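PDB 5EHK: lantibiotic dehydratase from Microbispora corallina, which probably dehydrates serine and threonine residues of the precursor peptide of the lantibiotic NAI-107, using glutamyl-tRNA as the source of the activating glutamyl group. Local coordinates for residues A955-A960 with E1044-A1049; F965-P970 with A1056-F1061. All coordinates share one frame; numbering follows the deposited sequence.

Contact 1: A955-A960 with E1044-A1049; sequences AISAAA and ESRDEA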
# COMPACT_ATOMS: atom_id res chain seq x y z
N ALA A 955 31.63 16.39 -0.75
CA ALA A 955 31.67 17.70 -0.10
C ALA A 955 32.68 18.59 -0.82
O ALA A 955 32.38 19.73 -1.17
CB ALA A 955 32.07 17.54 1.36
N ILE A 956 33.87 18.05 -1.06
CA ILE A 956 34.88 18.74 -1.82
C ILE A 956 34.32 19.15 -3.17
O ILE A 956 34.50 20.28 -3.60
CB ILE A 956 36.12 17.86 -2.01
CG1 ILE A 956 36.75 17.55 -0.65
CG2 ILE A 956 37.13 18.52 -2.93
CD1 ILE A 956 37.87 16.53 -0.75
N SER A 957 33.60 18.24 -3.83
CA SER A 957 33.05 18.53 -5.15
C SER A 957 31.96 19.60 -5.09
O SER A 957 31.92 20.49 -5.94
CB SER A 957 32.54 17.25 -5.82
OG SER A 957 32.37 17.42 -7.21
N ALA A 958 31.10 19.57 -4.08
CA ALA A 958 30.10 20.63 -3.95
C ALA A 958 30.74 22.00 -3.80
O ALA A 958 30.40 22.95 -4.53
CB ALA A 958 29.20 20.38 -2.80
N ALA A 959 31.68 22.11 -2.86
CA ALA A 959 32.28 23.40 -2.54
C ALA A 959 33.07 23.93 -3.71
O ALA A 959 33.08 25.15 -3.98
CB ALA A 959 33.17 23.27 -1.33
N ALA A 960 33.71 23.02 -4.44
CA ALA A 960 34.48 23.39 -5.61
C ALA A 960 33.58 23.92 -6.74
O ALA A 960 33.99 24.84 -7.47
CB ALA A 960 35.29 22.21 -6.10
N GLU A 1044 39.11 19.77 -12.32
CA GLU A 1044 39.52 21.02 -12.98
C GLU A 1044 38.62 21.36 -14.15
O GLU A 1044 38.04 22.44 -14.21
CB GLU A 1044 40.98 20.99 -13.41
CG GLU A 1044 41.92 21.20 -12.25
CD GLU A 1044 43.36 21.23 -12.68
OE1 GLU A 1044 43.62 21.59 -13.86
OE2 GLU A 1044 44.24 20.89 -11.84
N SER A 1045 38.58 20.45 -15.09
CA SER A 1045 37.80 20.60 -16.29
C SER A 1045 36.33 20.91 -15.95
O SER A 1045 35.67 21.73 -16.59
CB SER A 1045 37.96 19.34 -17.12
OG SER A 1045 36.81 19.10 -17.88
N ARG A 1046 35.81 20.30 -14.90
CA ARG A 1046 34.44 20.62 -14.57
C ARG A 1046 34.33 21.97 -13.86
O ARG A 1046 33.34 22.69 -14.03
CB ARG A 1046 33.75 19.48 -13.81
CG ARG A 1046 33.53 19.74 -12.35
CD ARG A 1046 32.15 20.31 -12.03
NE ARG A 1046 31.89 20.01 -10.63
CZ ARG A 1046 32.56 20.53 -9.61
NH1 ARG A 1046 33.51 21.42 -9.81
NH2 ARG A 1046 32.27 20.18 -8.37
N ASP A 1047 35.34 22.34 -13.08
CA ASP A 1047 35.36 23.71 -12.56
C ASP A 1047 35.42 24.73 -13.71
O ASP A 1047 34.79 25.78 -13.64
CB ASP A 1047 36.53 23.92 -11.59
CG ASP A 1047 36.25 23.35 -10.20
OD1 ASP A 1047 35.07 23.03 -9.94
OD2 ASP A 1047 37.18 23.25 -9.35
N GLU A 1048 36.16 24.41 -14.77
CA GLU A 1048 36.25 25.32 -15.89
C GLU A 1048 34.87 25.52 -16.47
O GLU A 1048 34.42 26.66 -16.62
CB GLU A 1048 37.20 24.82 -16.98
CG GLU A 1048 38.49 25.62 -17.11
CD GLU A 1048 38.25 27.11 -17.43
OE1 GLU A 1048 38.03 27.43 -18.62
OE2 GLU A 1048 38.30 27.94 -16.49
N ALA A 1049 34.19 24.41 -16.75
CA ALA A 1049 32.87 24.46 -17.36
C ALA A 1049 31.89 25.27 -16.53
O ALA A 1049 31.07 26.02 -17.07
CB ALA A 1049 32.35 23.06 -17.57
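Arg1046 carries this contact, reaching from helix 1044-1059 to the carbonyl of Ser957 on helix 950-965. The segment axes run broadly parallel, at 31°, and come no closer than 11.1 Å, so a long side chain has to span the gap. A bend at chi2 (94°) redirects the arginine chain, and NH2 ends 2.5 Å from Ser957 O, with the oxygen at the edge of the guanidinium. That bond is modelled very short and, at 115°, strongly bent, so its exact geometry is doubtful. Ser957 OG lies 3.0 Å from the same NH2. The well-buried side is here: Thr1081 of helix 1068-1085 touches both Arg1046 and Ser957, while NE of the arginine forms a salt bridge with Asp930 of helix 920-942.

Towards Asp1047, which is partly exposed, the fit is looser. Its OD2 lies 3.9 Å from Ala960 CB, and OD1 is 3.2 Å from Ala960 O; these are two acceptors and make no hydrogen bond. NH1 of Arg1046 is modelled in a salt bridge to the same OD1, but at 2.2 Å the separation is too short to be trusted. The arrangement is helix-to-helix packing in the helical part of the C-terminal dehydratase region, where a buried arginine of helix 1044-1059 meets three neighbouring helices.

Contact 2: F965-P970 with A1056-F1061; sequences FGPPAP and AYREAF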
# COMPACT_ATOMS: atom_id res chain seq x y z
N PHE A 965 31.27 28.59 -9.90
CA PHE A 965 30.18 29.32 -10.54
C PHE A 965 30.46 30.81 -10.49
O PHE A 965 30.12 31.55 -11.43
CB PHE A 965 28.84 29.03 -9.88
CG PHE A 965 27.66 29.55 -10.67
CD1 PHE A 965 27.13 28.81 -11.72
CD2 PHE A 965 27.10 30.77 -10.37
CE1 PHE A 965 26.05 29.29 -12.45
CE2 PHE A 965 26.02 31.25 -11.09
CZ PHE A 965 25.50 30.51 -12.13
N GLY A 966 31.09 31.25 -9.41
CA GLY A 966 31.46 32.64 -9.28
C GLY A 966 30.38 33.46 -8.59
O GLY A 966 29.39 32.91 -8.10
N PRO A 967 30.58 34.79 -8.57
CA PRO A 967 29.71 35.76 -7.90
C PRO A 967 28.29 35.64 -8.42
O PRO A 967 28.10 35.31 -9.58
CB PRO A 967 30.28 37.11 -8.35
CG PRO A 967 30.99 36.81 -9.63
CD PRO A 967 31.57 35.44 -9.45
N PRO A 968 27.29 35.85 -7.55
CA PRO A 968 25.89 35.92 -7.98
C PRO A 968 25.59 37.08 -8.93
O PRO A 968 26.47 37.88 -9.25
CB PRO A 968 25.12 36.06 -6.67
CG PRO A 968 26.01 35.44 -5.63
CD PRO A 968 27.42 35.76 -6.09
N ALA A 969 24.36 37.12 -9.44
CA ALA A 969 23.84 38.30 -10.10
C ALA A 969 23.44 39.24 -8.98
O ALA A 969 23.16 38.77 -7.87
CB ALA A 969 22.64 37.95 -10.96
N PRO A 970 23.44 40.56 -9.23
CA PRO A 970 23.05 41.51 -8.18
C PRO A 970 21.59 41.36 -7.74
O PRO A 970 20.72 41.02 -8.54
CB PRO A 970 23.25 42.88 -8.84
CG PRO A 970 23.35 42.62 -10.30
CD PRO A 970 23.89 41.24 -10.46
N ALA A 1056 28.56 33.40 -18.47
CA ALA A 1056 27.53 33.69 -19.46
C ALA A 1056 26.20 33.91 -18.77
O ALA A 1056 25.32 34.60 -19.27
CB ALA A 1056 27.41 32.57 -20.48
N TYR A 1057 26.07 33.32 -17.59
CA TYR A 1057 24.85 33.50 -16.84
C TYR A 1057 24.69 34.91 -16.27
O TYR A 1057 23.61 35.48 -16.31
CB TYR A 1057 24.75 32.50 -15.70
CG TYR A 1057 23.52 32.80 -14.91
CD1 TYR A 1057 22.26 32.52 -15.44
CD2 TYR A 1057 23.60 33.39 -13.67
CE1 TYR A 1057 21.14 32.82 -14.74
CE2 TYR A 1057 22.49 33.68 -12.96
CZ TYR A 1057 21.26 33.40 -13.49
OH TYR A 1057 20.13 33.69 -12.77
N ARG A 1058 25.78 35.46 -15.74
CA ARG A 1058 25.74 36.82 -15.24
C ARG A 1058 25.60 37.80 -16.40
O ARG A 1058 24.97 38.82 -16.27
CB ARG A 1058 26.97 37.13 -14.39
CG ARG A 1058 26.86 36.69 -12.94
CD ARG A 1058 28.15 36.96 -12.16
NE ARG A 1058 29.33 36.52 -12.90
CZ ARG A 1058 29.91 35.33 -12.75
NH1 ARG A 1058 29.42 34.46 -11.86
NH2 ARG A 1058 30.97 35.03 -13.49
N GLU A 1059 26.18 37.46 -17.55
CA GLU A 1059 26.08 38.29 -18.75
C GLU A 1059 24.63 38.50 -19.24
O GLU A 1059 24.31 39.52 -19.84
CB GLU A 1059 26.92 37.70 -19.87
CG GLU A 1059 28.03 38.60 -20.35
CD GLU A 1059 29.41 38.11 -19.94
OE1 GLU A 1059 29.72 38.14 -18.72
OE2 GLU A 1059 30.18 37.70 -20.84
N ALA A 1060 23.77 37.52 -18.96
CA ALA A 1060 22.42 37.46 -19.51
C ALA A 1060 21.41 37.86 -18.43
O ALA A 1060 20.20 37.94 -18.69
CB ALA A 1060 22.13 36.07 -20.04
N PHE A 1061 21.92 38.08 -17.22
CA PHE A 1061 21.13 38.57 -16.11
C PHE A 1061 20.52 39.90 -16.48
O PHE A 1061 21.07 40.64 -17.31
CB PHE A 1061 22.02 38.79 -14.88
CG PHE A 1061 22.37 40.26 -14.62
CD1 PHE A 1061 21.71 40.98 -13.63
CD2 PHE A 1061 23.35 40.91 -15.38
CE1 PHE A 1061 22.02 42.32 -13.41
CE2 PHE A 1061 23.66 42.25 -15.16
CZ PHE A 1061 23.00 42.95 -14.18
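Two backbone carbonyls, Phe965 O and Pro967 O, share one donor, NH1 of Arg1058. The bond to Phe965 O, 3.0 Å from NH1, is the straighter at 161°, and its oxygen lies in the guanidinium plane. Pro967 O, 2.8 Å from NH1, is reached at 143°; NH1 sits in that carbonyl's plane on a lone pair, although the oxygen is tilted out of the guanidinium plane. Two acceptors thus occupy NH1 and fix the rotation of the guanidinium. A bend at chi3 (-47°) brings the guanidinium to the two carbonyls, and Pro967 lies over one face of it, with CG 3.4 Å above the plane and displaced toward the rim.

The carbonyls belong to a helix C-terminus running into a proline-rich loop: Gly966 leaves helix 950-965 with positive phi, and Pro967, Pro968 and Pro970 follow. As proline lacks an N-H, Ala969 offers the sole backbone donor from 967 to 970, and Gln1070 OE1 accepts it. Gly966 O in turn receives a hydrogen bond from Trp996 NE1.

Two apolar contacts accompany the polar one. CZ of Phe965 is 3.8 Å from Tyr1057 CD2, the rings meeting obliquely on a buried side lined by helix 1068-1085. On the more exposed side Ala969 CB is 4.1 Å from Phe1061 CB, and Pro970 CG approaches Phe1061 CE1 to 3.4 Å; high B-factors make the placement of that phenylalanine less certain.

How the contacts relate
The two contacts join the same pair of chain regions at successive levels. Helix 950-965 gives contact 1 its first segment, and contact 2 takes its first from that helix's last residue and the loop beyond; helix 1044-1059 supplies contact 1 near its start and contact 2 at its end and just past it. Along the chain the order is 955-960, 965-970, 1044-1049, 1056-1061, so the segments alternate, as expected for two helices running broadly the same way. The centres lie about 17 Å apart and the nearest atoms about 5 Å, without touching. Helix 1068-1085 flanks both, tying the pair into the helical part of the C-terminal dehydratase region, far from the chain's centre.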